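Local coordinates for protein putative zinc protease (Bordetella pertussis, PDB 3IH6) that is a piece of a putative M16-family zinc protease, thought to act as a metalloendopeptidase, and partly matches the family's inactive domain, at residues 34-39 with 155-160; 46-51 with 85-90; 56-61 with 112-117. All blocks are in the same frame, centred on the assembly; numbering follows the deposited sequence.

Contact 1. Residues 34-39 with 155-160; sequences PAAGSP and WRLFFL
L157 meets the 34-39 loop with the two methyls at the end of its side chain. L157 CD2 lies 3.6 Å from A36 O and also rests against G37 CA, at 4.0 Å. L157 CD1 turns to the side chain of A36, reaching A36 CB at 4.2 Å. The leucine leaves the first turn of helix 157-167 with CG anti to the carbonyl carbon (chi1 -63°), and chi2 of 169° turns both methyls to the loop. A36 and G37 are the middle residues of a type I beta turn from A35 to S38, closed by the bond from S38 N to A35 O. The contact is small and made by van der Waals touch, and polar bonds to later residues of the same helix complete it: R164 donates to G37 O, and Q161 donates weakly to A36 O. The L157 side chain also packs on A149 of helix 139-152. S38, the last residue of the turn, is also the N-cap residue of the following helix, its OG accepting weakly from D40 N. The arrangement is that of a beta turn leading into a capped helix, here linking strand 26-32 to helix 39-52.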
ATOM      1  N   PRO E  34     -21.952 -16.297  13.899  1.00 19.74           N
ATOM      2  CA  PRO E  34     -22.706 -15.639  14.974  1.00 19.62           C
ATOM      3  C   PRO E  34     -22.879 -14.154  14.649  1.00 18.95           C
ATOM      4  O   PRO E  34     -22.133 -13.607  13.830  1.00 18.83           O
ATOM      5  CB  PRO E  34     -21.756 -15.712  16.189  1.00 19.26           C
ATOM      6  CG  PRO E  34     -20.781 -16.793  15.869  1.00 20.49           C
ATOM      7  CD  PRO E  34     -20.683 -16.883  14.377  1.00 20.37           C
ATOM      8  N   ALA E  35     -23.844 -13.521  15.308  1.00 18.02           N
ATOM      9  CA  ALA E  35     -23.955 -12.066  15.385  1.00 16.92           C
ATOM     10  C   ALA E  35     -22.616 -11.459  15.805  1.00 16.36           C
ATOM     11  O   ALA E  35     -21.893 -12.058  16.602  1.00 15.52           O
ATOM     12  CB  ALA E  35     -25.037 -11.714  16.383  1.00 16.71           C
ATOM     13  N   ALA E  36     -22.265 -10.303  15.238  1.00 15.88           N
ATOM     14  CA  ALA E  36     -20.960  -9.660  15.498  1.00 16.16           C
ATOM     15  C   ALA E  36     -20.837  -9.161  16.941  1.00 16.45           C
ATOM     16  O   ALA E  36     -19.726  -9.019  17.457  1.00 15.31           O
ATOM     17  CB  ALA E  36     -20.710  -8.493  14.510  1.00 15.93           C
ATOM     18  N   GLY E  37     -21.987  -8.895  17.574  1.00 16.40           N
ATOM     19  CA  GLY E  37     -22.037  -8.499  18.977  1.00 16.97           C
ATOM     20  C   GLY E  37     -21.886  -9.642  19.979  1.00 17.27           C
ATOM     21  O   GLY E  37     -21.695  -9.407  21.196  1.00 17.06           O
ATOM     22  N   SER E  38     -21.991 -10.871  19.490  1.00 16.89           N
ATOM     23  CA  SER E  38     -21.868 -12.059  20.335  1.00 17.90           C
ATOM     24  C   SER E  38     -20.388 -12.363  20.648  1.00 18.79           C
ATOM     25  O   SER E  38     -19.545 -12.245  19.753  1.00 19.00           O
ATOM     26  CB  SER E  38     -22.481 -13.245  19.592  1.00 18.30           C
ATOM     27  OG  SER E  38     -22.101 -14.489  20.150  1.00 18.85           O
ATOM     28  N   PRO E  39     -20.063 -12.749  21.914  1.00 19.58           N
ATOM     29  CA  PRO E  39     -18.766 -13.353  22.321  1.00 19.83           C
ATOM     30  C   PRO E  39     -18.216 -14.364  21.289  1.00 20.06           C
ATOM     31  O   PRO E  39     -17.045 -14.277  20.854  1.00 21.01           O
ATOM     32  CB  PRO E  39     -19.124 -14.090  23.636  1.00 20.10           C
ATOM     33  CG  PRO E  39     -20.522 -13.650  23.988  1.00 20.62           C
ATOM     34  CD  PRO E  39     -20.921 -12.528  23.088  1.00 18.38           C
ATOM     35  N   TRP E 155     -20.804   0.886  17.178  1.00 21.25           N
ATOM     36  CA  TRP E 155     -19.483   1.479  16.961  1.00 20.77           C
ATOM     37  C   TRP E 155     -18.449   0.928  17.947  1.00 20.81           C
ATOM     38  O   TRP E 155     -17.273   0.861  17.631  1.00 19.03           O
ATOM     39  CB  TRP E 155     -19.543   2.995  17.099  1.00 21.14           C
ATOM     40  CG  TRP E 155     -19.762   3.446  18.482  1.00 19.48           C
ATOM     41  CD1 TRP E 155     -20.966   3.712  19.065  1.00 20.35           C
ATOM     42  CD2 TRP E 155     -18.757   3.710  19.484  1.00 20.22           C
ATOM     43  NE1 TRP E 155     -20.784   4.112  20.382  1.00 19.72           N
ATOM     44  CE2 TRP E 155     -19.442   4.123  20.662  1.00 19.78           C
ATOM     45  CE3 TRP E 155     -17.348   3.642  19.503  1.00 19.87           C
ATOM     46  CZ2 TRP E 155     -18.765   4.473  21.841  1.00 19.81           C
ATOM     47  CZ3 TRP E 155     -16.675   3.979  20.679  1.00 20.36           C
ATOM     48  CH2 TRP E 155     -17.387   4.400  21.831  1.00 19.85           C
ATOM     49  N   ARG E 156     -18.910   0.566  19.148  1.00 20.96           N
ATOM     50  CA  ARG E 156     -18.052  -0.036  20.166  1.00 22.06           C
ATOM     51  C   ARG E 156     -17.295  -1.285  19.701  1.00 21.85           C
ATOM     52  O   ARG E 156     -16.164  -1.507  20.141  1.00 22.45           O
ATOM     53  CB  ARG E 156     -18.833  -0.351  21.449  1.00 21.90           C
ATOM     54  CG  ARG E 156     -19.308   0.878  22.261  1.00 22.56           C
ATOM     55  CD  ARG E 156     -20.303   0.465  23.345  1.00 21.23           C
ATOM     56  NE  ARG E 156     -20.890  -0.828  22.990  1.00 23.47           N
ATOM     57  CZ  ARG E 156     -21.115  -1.827  23.836  1.00 22.20           C
ATOM     58  NH1 ARG E 156     -21.627  -2.975  23.378  1.00 17.74           N
ATOM     59  NH2 ARG E 156     -20.824  -1.682  25.127  1.00 22.82           N
ATOM     60  N   LEU E 157     -17.892  -2.070  18.809  1.00 21.10           N
ATOM     61  CA  LEU E 157     -17.243  -3.292  18.312  1.00 21.44           C
ATOM     62  C   LEU E 157     -15.754  -3.183  17.874  1.00 21.96           C
ATOM     63  O   LEU E 157     -14.937  -4.096  18.162  1.00 22.02           O
ATOM     64  CB  LEU E 157     -18.110  -3.987  17.240  1.00 21.22           C
ATOM     65  CG  LEU E 157     -19.469  -4.487  17.752  1.00 20.17           C
ATOM     66  CD1 LEU E 157     -20.349  -4.906  16.588  1.00 20.30           C
ATOM     67  CD2 LEU E 157     -19.243  -5.653  18.696  1.00 21.46           C
ATOM     68  N   PHE E 158     -15.384  -2.107  17.176  1.00 21.64           N
ATOM     69  CA  PHE E 158     -13.967  -1.921  16.789  1.00 21.38           C
ATOM     70  C   PHE E 158     -13.034  -2.132  17.970  1.00 21.65           C
ATOM     71  O   PHE E 158     -12.027  -2.854  17.862  1.00 21.95           O
ATOM     72  CB  PHE E 158     -13.707  -0.550  16.136  1.00 22.10           C
ATOM     73  CG  PHE E 158     -12.262  -0.336  15.769  1.00 22.38           C
ATOM     74  CD1 PHE E 158     -11.634  -1.174  14.853  1.00 22.83           C
ATOM     75  CD2 PHE E 158     -11.519   0.648  16.373  1.00 24.66           C
ATOM     76  CE1 PHE E 158     -10.301  -1.007  14.536  1.00 24.24           C
ATOM     77  CE2 PHE E 158     -10.168   0.819  16.051  1.00 25.24           C
ATOM     78  CZ  PHE E 158      -9.567  -0.016  15.130  1.00 22.32           C
ATOM     79  N   PHE E 159     -13.395  -1.567  19.128  1.00 20.81           N
ATOM     80  CA  PHE E 159     -12.596  -1.740  20.314  1.00 20.24           C
ATOM     81  C   PHE E 159     -12.922  -2.979  21.114  1.00 19.82           C
ATOM     82  O   PHE E 159     -12.025  -3.601  21.705  1.00 19.67           O
ATOM     83  CB  PHE E 159     -12.693  -0.493  21.205  1.00 20.47           C
ATOM     84  CG  PHE E 159     -12.167   0.720  20.551  1.00 22.95           C
ATOM     85  CD1 PHE E 159     -10.787   0.925  20.450  1.00 24.03           C
ATOM     86  CD2 PHE E 159     -13.030   1.634  19.978  1.00 22.23           C
ATOM     87  CE1 PHE E 159     -10.298   2.058  19.821  1.00 24.16           C
ATOM     88  CE2 PHE E 159     -12.537   2.759  19.360  1.00 25.04           C
ATOM     89  CZ  PHE E 159     -11.165   2.960  19.283  1.00 23.90           C
ATOM     90  N   LEU E 160     -14.200  -3.340  21.141  1.00 20.06           N
ATOM     91  CA  LEU E 160     -14.648  -4.456  21.954  1.00 19.94           C
ATOM     92  C   LEU E 160     -14.118  -5.777  21.410  1.00 19.87           C
ATOM     93  O   LEU E 160     -13.697  -6.627  22.212  1.00 18.46           O
ATOM     94  CB  LEU E 160     -16.179  -4.480  22.105  1.00 20.73           C
ATOM     95  CG  LEU E 160     -16.848  -5.669  22.829  1.00 21.27           C
ATOM     96  CD1 LEU E 160     -16.403  -5.857  24.295  1.00 20.59           C
ATOM     97  CD2 LEU E 160     -18.387  -5.543  22.739  1.00 25.21           C
TER

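Contact 2. Residues 46-51 with 85-90; sequences LAATIL and AMFGAQ
F87 reaches from strand 84-90 to the underside of helix 39-52, where A48 and L51 receive the end of its ring. The side chain starts toward the helix at CB, and CG is anti to the carbonyl carbon (chi1 -57°), which carries the ring across the gap between sheet and helix. CB, CG and the two CD atoms of F87 all lie beyond 4.2 Å of A48 and L51, and contact starts at CE1. F87 CE1 comes within 3.6 Å of A48 CB and 3.8 Å of A48 CA, the alpha carbon lying in the plane of the ring at its edge. The next atom, F87 CZ, is 3.7 Å from A48 CB and 4.0 Å from L51 CD1. L51 CD1 also approaches F87 CE1, at 4.1 Å, while L51 CB stands 4.2 Å from the same ring atom. A48 and L51 are three residues apart, so both side chains point to the sheet from one side of the helix, and the small methyl of A48 lets the ring come close to the helix backbone. All three residues are buried near the centre of the chain. The ring has further neighbours in Y31 of strand 26-32 and L59 of helix 58-63, and the F87 backbone is bonded to A29 of the adjoining strand. This is helix-on-sheet packing of an alpha+beta fold, in which helix 39-52 lies over the antiparallel sheet, consistent with the fold of M16 peptidase domains.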
ATOM      1  N   LEU E  46     -11.056 -16.339  15.278  1.00 16.83           N
ATOM      2  CA  LEU E  46      -9.767 -16.966  15.675  1.00 15.33           C
ATOM      3  C   LEU E  46      -9.643 -18.420  15.201  1.00 15.31           C
ATOM      4  O   LEU E  46      -8.602 -18.810  14.713  1.00 15.22           O
ATOM      5  CB  LEU E  46      -9.578 -16.885  17.175  1.00 15.52           C
ATOM      6  CG  LEU E  46      -9.532 -15.456  17.735  1.00 15.69           C
ATOM      7  CD1 LEU E  46      -9.684 -15.475  19.271  1.00 14.75           C
ATOM      8  CD2 LEU E  46      -8.233 -14.797  17.264  1.00 12.82           C
ATOM      9  N   ALA E  47     -10.735 -19.188  15.330  1.00 15.11           N
ATOM     10  CA  ALA E  47     -10.813 -20.569  14.875  1.00 14.54           C
ATOM     11  C   ALA E  47     -10.477 -20.740  13.397  1.00 15.01           C
ATOM     12  O   ALA E  47      -9.730 -21.666  13.022  1.00 15.64           O
ATOM     13  CB  ALA E  47     -12.178 -21.104  15.129  1.00 13.29           C
ATOM     14  N   ALA E  48     -11.061 -19.901  12.532  1.00 14.92           N
ATOM     15  CA  ALA E  48     -10.814 -20.070  11.106  1.00 15.78           C
ATOM     16  C   ALA E  48      -9.326 -19.922  10.779  1.00 15.40           C
ATOM     17  O   ALA E  48      -8.818 -20.581   9.885  1.00 17.22           O
ATOM     18  CB  ALA E  48     -11.679 -19.118  10.285  1.00 16.06           C
ATOM     19  N   THR E  49      -8.619 -19.099  11.533  1.00 15.06           N
ATOM     20  CA  THR E  49      -7.165 -18.958  11.355  1.00 15.80           C
ATOM     21  C   THR E  49      -6.445 -20.213  11.832  1.00 16.56           C
ATOM     22  O   THR E  49      -5.468 -20.630  11.217  1.00 17.76           O
ATOM     23  CB  THR E  49      -6.609 -17.790  12.202  1.00 15.37           C
ATOM     24  OG1 THR E  49      -7.127 -16.559  11.748  1.00 10.30           O
ATOM     25  CG2 THR E  49      -5.095 -17.715  12.148  1.00 15.96           C
ATOM     26  N   ILE E  50      -6.916 -20.806  12.934  1.00 16.30           N
ATOM     27  CA  ILE E  50      -6.312 -22.040  13.401  1.00 16.38           C
ATOM     28  C   ILE E  50      -6.543 -23.148  12.377  1.00 16.61           C
ATOM     29  O   ILE E  50      -5.666 -23.948  12.155  1.00 17.29           O
ATOM     30  CB  ILE E  50      -6.870 -22.493  14.757  1.00 17.10           C
ATOM     31  CG1 ILE E  50      -6.445 -21.519  15.877  1.00 16.29           C
ATOM     32  CG2 ILE E  50      -6.479 -23.986  15.037  1.00 16.41           C
ATOM     33  CD1 ILE E  50      -7.282 -21.657  17.156  1.00 12.79           C
ATOM     34  N   LEU E  51      -7.722 -23.184  11.776  1.00 16.23           N
ATOM     35  CA  LEU E  51      -8.092 -24.223  10.811  1.00 16.97           C
ATOM     36  C   LEU E  51      -7.447 -24.100   9.461  1.00 17.90           C
ATOM     37  O   LEU E  51      -7.203 -25.116   8.775  1.00 19.74           O
ATOM     38  CB  LEU E  51      -9.638 -24.264  10.606  1.00 16.29           C
ATOM     39  CG  LEU E  51     -10.339 -24.612  11.929  1.00 15.24           C
ATOM     40  CD1 LEU E  51     -11.755 -24.088  11.957  1.00 12.75           C
ATOM     41  CD2 LEU E  51     -10.264 -26.116  12.233  1.00 14.49           C
ATOM     42  N   ALA E  85     -18.924 -18.109   6.968  1.00 18.13           N
ATOM     43  CA  ALA E  85     -17.553 -18.580   7.084  1.00 17.21           C
ATOM     44  C   ALA E  85     -17.422 -19.548   5.937  1.00 19.32           C
ATOM     45  O   ALA E  85     -18.316 -20.384   5.718  1.00 19.39           O
ATOM     46  CB  ALA E  85     -17.296 -19.282   8.420  1.00 18.35           C
HETATM   47  N   MSE E  86     -16.316 -19.431   5.206  1.00 18.99           N
HETATM   48  CA  MSE E  86     -16.054 -20.287   4.091  1.00 20.28           C
HETATM   49  C   MSE E  86     -14.704 -21.005   4.197  1.00 19.62           C
HETATM   50  O   MSE E  86     -13.656 -20.364   4.249  1.00 19.41           O
HETATM   51  CB  MSE E  86     -16.091 -19.457   2.803  1.00 20.25           C
HETATM   52  CG  MSE E  86     -16.087 -20.288   1.645  1.00 23.71           C
HETATM   53 SE   MSE E  86     -15.863 -19.229   0.053  0.75 34.68          SE
HETATM   54  CE  MSE E  86     -16.226 -20.696  -1.119  1.00 26.99           C
ATOM     55  N   PHE E  87     -14.741 -22.335   4.198  1.00 18.90           N
ATOM     56  CA  PHE E  87     -13.527 -23.124   4.165  1.00 18.55           C
ATOM     57  C   PHE E  87     -13.495 -23.882   2.864  1.00 19.02           C
ATOM     58  O   PHE E  87     -14.539 -24.237   2.297  1.00 18.21           O
ATOM     59  CB  PHE E  87     -13.444 -24.081   5.351  1.00 18.58           C
ATOM     60  CG  PHE E  87     -13.529 -23.381   6.688  1.00 18.24           C
ATOM     61  CD1 PHE E  87     -12.408 -22.783   7.243  1.00 16.87           C
ATOM     62  CD2 PHE E  87     -14.738 -23.277   7.359  1.00 19.28           C
ATOM     63  CE1 PHE E  87     -12.487 -22.113   8.443  1.00 17.72           C
ATOM     64  CE2 PHE E  87     -14.821 -22.603   8.617  1.00 19.47           C
ATOM     65  CZ  PHE E  87     -13.704 -22.018   9.137  1.00 15.63           C
ATOM     66  N   GLY E  88     -12.296 -24.131   2.353  1.00 19.40           N
ATOM     67  CA  GLY E  88     -12.249 -24.960   1.157  1.00 19.03           C
ATOM     68  C   GLY E  88     -10.895 -25.529   0.881  1.00 19.11           C
ATOM     69  O   GLY E  88      -9.950 -25.307   1.636  1.00 19.19           O
ATOM     70  N   ALA E  89     -10.800 -26.293  -0.199  1.00 18.82           N
ATOM     71  CA  ALA E  89      -9.529 -26.887  -0.576  1.00 19.25           C
ATOM     72  C   ALA E  89      -9.342 -26.736  -2.049  1.00 19.71           C
ATOM     73  O   ALA E  89     -10.309 -26.775  -2.814  1.00 19.45           O
ATOM     74  CB  ALA E  89      -9.422 -28.384  -0.143  1.00 17.90           C
ATOM     75  N   GLN E  90      -8.081 -26.551  -2.429  1.00 21.02           N
ATOM     76  CA  GLN E  90      -7.674 -26.403  -3.800  1.00 22.44           C
ATOM     77  C   GLN E  90      -7.176 -27.776  -4.253  1.00 23.34           C
ATOM     78  O   GLN E  90      -6.320 -28.365  -3.598  1.00 23.67           O
ATOM     79  CB  GLN E  90      -6.530 -25.388  -3.826  1.00 22.60           C
ATOM     80  CG  GLN E  90      -6.387 -24.628  -5.115  1.00 26.62           C
ATOM     81  CD  GLN E  90      -5.190 -23.678  -5.112  1.00 29.11           C
ATOM     82  OE1 GLN E  90      -4.278 -23.795  -4.294  1.00 29.71           O
ATOM     83  NE2 GLN E  90      -5.196 -22.741  -6.034  1.00 31.20           N
TER

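Contact 3. Residues 56-61 with 112-117; sequences SSRLYH and SSKPFS
The guanidinium of R58 has F116 over one face and the end of K114 over the other, with backbone carbonyls at its edge. On the first face F116 CD2 stands 4.3 Å above the R58 guanidinium plane, offset toward the rim. The K114 amino group lies across the opposite face, K114 NZ being 4.2 Å from R58 NH1; these like charges would be expected to disfavour each other. The edge carries the polar grip. R58 NH1 and NH2 both donate to K114 O, an end-on fork onto one oxygen, at 2.6 Å and 2.9 Å respectively. The NH1 bond is the straighter, with an N-H...O angle of 153°, whereas NH2 comes from above the carbonyl plane. Both bonds keep the oxygen close to the guanidinium plane, and R58 NH2 adds a weak bond to P115 O at 3.0 Å. A bend at chi2 (-60°) brings the R58 guanidinium to the loop, and the aliphatic part of K114 crosses the arginine obliquely, with K114 CB and CG each 3.6 Å from R58 NH1. The contact lies beside two helix starts, each with a serine N-cap: S57 OG accepts from Y60 N at the head of helix 58-63, while S117 OG accepts from E120 N in helix 118-136. E120 also holds the remaining nitrogen of R58, through a salt bridge from NE to OE2, fixing the rotation of the guanidinium while its two terminal nitrogens bind the loop. Beneath this surface contact the F116 ring is buried, packing on A47 and I50 of helix 39-52 and on L170 and A177 of helix 170-180.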
ATOM      1  N   SER E  56       0.772 -25.649   9.487  1.00 15.75           N
ATOM      2  CA  SER E  56       0.340 -26.154  10.808  1.00 16.11           C
ATOM      3  C   SER E  56      -1.174 -26.171  11.054  1.00 15.15           C
ATOM      4  O   SER E  56      -1.619 -26.762  12.048  1.00 14.70           O
ATOM      5  CB  SER E  56       0.939 -25.303  11.917  1.00 15.57           C
ATOM      6  OG  SER E  56       2.326 -25.486  11.971  1.00 19.93           O
ATOM      7  N   SER E  57      -1.944 -25.531  10.175  1.00 14.60           N
ATOM      8  CA  SER E  57      -3.390 -25.402  10.352  1.00 14.92           C
ATOM      9  C   SER E  57      -4.066 -26.797  10.251  1.00 14.58           C
ATOM     10  O   SER E  57      -3.516 -27.681   9.628  1.00 14.98           O
ATOM     11  CB  SER E  57      -3.954 -24.495   9.281  1.00 14.86           C
ATOM     12  OG  SER E  57      -3.900 -25.162   8.024  1.00 17.59           O
ATOM     13  N   ARG E  58      -5.260 -26.963  10.810  1.00 13.94           N
ATOM     14  CA  ARG E  58      -5.905 -28.277  10.878  1.00 15.12           C
ATOM     15  C   ARG E  58      -6.216 -28.769   9.461  1.00 16.18           C
ATOM     16  O   ARG E  58      -5.873 -29.903   9.093  1.00 16.76           O
ATOM     17  CB  ARG E  58      -7.175 -28.253  11.758  1.00 15.38           C
ATOM     18  CG  ARG E  58      -6.979 -27.891  13.258  1.00 17.07           C
ATOM     19  CD  ARG E  58      -6.031 -28.916  13.982  1.00 19.77           C
ATOM     20  NE  ARG E  58      -5.922 -28.750  15.442  1.00 18.53           N
ATOM     21  CZ  ARG E  58      -6.771 -29.284  16.323  1.00 18.16           C
ATOM     22  NH1 ARG E  58      -7.822 -29.993  15.915  1.00 18.64           N
ATOM     23  NH2 ARG E  58      -6.609 -29.075  17.617  1.00 16.47           N
ATOM     24  N   LEU E  59      -6.842 -27.911   8.655  1.00 16.06           N
ATOM     25  CA  LEU E  59      -7.115 -28.239   7.264  1.00 16.20           C
ATOM     26  C   LEU E  59      -5.849 -28.624   6.471  1.00 16.22           C
ATOM     27  O   LEU E  59      -5.830 -29.657   5.776  1.00 15.88           O
ATOM     28  CB  LEU E  59      -7.910 -27.129   6.561  1.00 15.59           C
ATOM     29  CG  LEU E  59      -9.341 -26.920   7.096  1.00 17.28           C
ATOM     30  CD1 LEU E  59     -10.018 -25.631   6.508  1.00 19.37           C
ATOM     31  CD2 LEU E  59     -10.181 -28.119   6.797  1.00 18.77           C
ATOM     32  N   TYR E  60      -4.826 -27.787   6.546  1.00 15.14           N
ATOM     33  CA  TYR E  60      -3.647 -28.044   5.759  1.00 16.02           C
ATOM     34  C   TYR E  60      -3.113 -29.422   6.089  1.00 16.35           C
ATOM     35  O   TYR E  60      -2.884 -30.221   5.190  1.00 16.34           O
ATOM     36  CB  TYR E  60      -2.581 -26.959   5.948  1.00 15.86           C
ATOM     37  CG  TYR E  60      -1.381 -27.074   4.996  1.00 16.54           C
ATOM     38  CD1 TYR E  60      -1.303 -26.260   3.860  1.00 17.61           C
ATOM     39  CD2 TYR E  60      -0.306 -27.968   5.255  1.00 12.78           C
ATOM     40  CE1 TYR E  60      -0.221 -26.332   2.961  1.00 14.52           C
ATOM     41  CE2 TYR E  60       0.817 -28.044   4.355  1.00 16.20           C
ATOM     42  CZ  TYR E  60       0.834 -27.193   3.228  1.00 14.83           C
ATOM     43  OH  TYR E  60       1.878 -27.220   2.356  1.00 22.02           O
ATOM     44  N   HIS E  61      -2.971 -29.716   7.376  1.00 16.69           N
ATOM     45  CA  HIS E  61      -2.418 -30.993   7.785  1.00 17.86           C
ATOM     46  C   HIS E  61      -3.266 -32.213   7.360  1.00 17.68           C
ATOM     47  O   HIS E  61      -2.720 -33.266   7.055  1.00 17.01           O
ATOM     48  CB  HIS E  61      -2.210 -31.019   9.297  1.00 18.72           C
ATOM     49  CG  HIS E  61      -1.333 -32.134   9.739  1.00 20.11           C
ATOM     50  ND1 HIS E  61       0.034 -32.097   9.585  1.00 21.27           N
ATOM     51  CD2 HIS E  61      -1.623 -33.337  10.286  1.00 21.58           C
ATOM     52  CE1 HIS E  61       0.551 -33.226  10.031  1.00 20.07           C
ATOM     53  NE2 HIS E  61      -0.434 -33.999  10.451  1.00 19.89           N
ATOM     54  N   SER E 112     -14.466 -31.270  18.388  1.00 19.44           N
ATOM     55  CA  SER E 112     -14.909 -31.663  19.718  1.00 20.51           C
ATOM     56  C   SER E 112     -14.001 -32.762  20.328  1.00 19.51           C
ATOM     57  O   SER E 112     -13.721 -32.794  21.546  1.00 20.59           O
ATOM     58  CB  SER E 112     -16.346 -32.156  19.615  1.00 20.45           C
ATOM     59  OG  SER E 112     -16.930 -32.217  20.903  1.00 24.77           O
ATOM     60  N   SER E 113     -13.555 -33.657  19.469  1.00 18.05           N
ATOM     61  CA  SER E 113     -12.677 -34.745  19.844  1.00 18.58           C
ATOM     62  C   SER E 113     -11.229 -34.445  19.446  1.00 18.04           C
ATOM     63  O   SER E 113     -10.351 -35.312  19.581  1.00 17.72           O
ATOM     64  CB  SER E 113     -13.135 -35.973  19.086  1.00 19.35           C
ATOM     65  OG  SER E 113     -13.053 -35.687  17.691  1.00 20.43           O
ATOM     66  N   LYS E 114     -10.987 -33.237  18.928  1.00 17.08           N
ATOM     67  CA  LYS E 114      -9.651 -32.802  18.572  1.00 17.76           C
ATOM     68  C   LYS E 114      -9.408 -31.304  18.940  1.00 17.06           C
ATOM     69  O   LYS E 114      -9.104 -30.508  18.060  1.00 17.09           O
ATOM     70  CB  LYS E 114      -9.453 -33.025  17.062  1.00 18.31           C
ATOM     71  CG  LYS E 114      -8.074 -33.552  16.680  1.00 19.83           C
ATOM     72  CD  LYS E 114      -8.030 -33.912  15.187  1.00 25.26           C
ATOM     73  CE  LYS E 114      -6.660 -34.454  14.762  1.00 28.07           C
ATOM     74  NZ  LYS E 114      -5.587 -33.473  15.055  1.00 26.81           N
ATOM     75  N   PRO E 115      -9.545 -30.937  20.232  1.00 16.62           N
ATOM     76  CA  PRO E 115      -9.650 -29.551  20.724  1.00 16.65           C
ATOM     77  C   PRO E 115      -8.411 -28.686  20.458  1.00 16.30           C
ATOM     78  O   PRO E 115      -7.291 -29.159  20.530  1.00 16.84           O
ATOM     79  CB  PRO E 115      -9.807 -29.719  22.231  1.00 15.84           C
ATOM     80  CG  PRO E 115      -9.106 -30.983  22.542  1.00 17.43           C
ATOM     81  CD  PRO E 115      -9.355 -31.889  21.346  1.00 17.32           C
ATOM     82  N   PHE E 116      -8.635 -27.425  20.135  1.00 16.09           N
ATOM     83  CA  PHE E 116      -7.563 -26.462  20.017  1.00 15.93           C
ATOM     84  C   PHE E 116      -6.572 -26.530  21.204  1.00 16.14           C
ATOM     85  O   PHE E 116      -6.974 -26.688  22.379  1.00 15.65           O
ATOM     86  CB  PHE E 116      -8.171 -25.052  19.919  1.00 15.88           C
ATOM     87  CG  PHE E 116      -9.057 -24.846  18.704  1.00 16.13           C
ATOM     88  CD1 PHE E 116     -10.246 -24.132  18.804  1.00 16.23           C
ATOM     89  CD2 PHE E 116      -8.698 -25.358  17.453  1.00 15.20           C
ATOM     90  CE1 PHE E 116     -11.065 -23.928  17.672  1.00 14.58           C
ATOM     91  CE2 PHE E 116      -9.542 -25.174  16.303  1.00 14.50           C
ATOM     92  CZ  PHE E 116     -10.706 -24.475  16.420  1.00 14.69           C
ATOM     93  N   SER E 117      -5.284 -26.396  20.880  1.00 15.77           N
ATOM     94  CA  SER E 117      -4.231 -26.263  21.864  1.00 16.00           C
ATOM     95  C   SER E 117      -4.086 -24.792  22.245  1.00 16.22           C
ATOM     96  O   SER E 117      -4.497 -23.903  21.467  1.00 15.58           O
ATOM     97  CB  SER E 117      -2.917 -26.717  21.259  1.00 16.40           C
ATOM     98  OG  SER E 117      -2.498 -25.764  20.277  1.00 15.03           O
TER

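From the N terminus, strand 26-32 leads into the 34-39 turn, whose partner, 155-160, arrives 116 residues later; contact 1 therefore closes a long loop that encloses the other two. Within it, helix 39-52 supplies 46-51 to contact 2, which closes on strand 84-90, but helix 58-63 has already begun contact 3, completed at 112-117. Contacts 2 and 3 thus cross along the chain, and they touch in space, L51 O lying 2.8 Å from L59 N. Contact 2 ties helix 39-52 to the sheet, contact 3 ties helix 58-63 to the loop before helix 118-136, and contact 1, its centre about 20 Å from that of contact 2, ties the turn before helix 39-52 to helix 157-167.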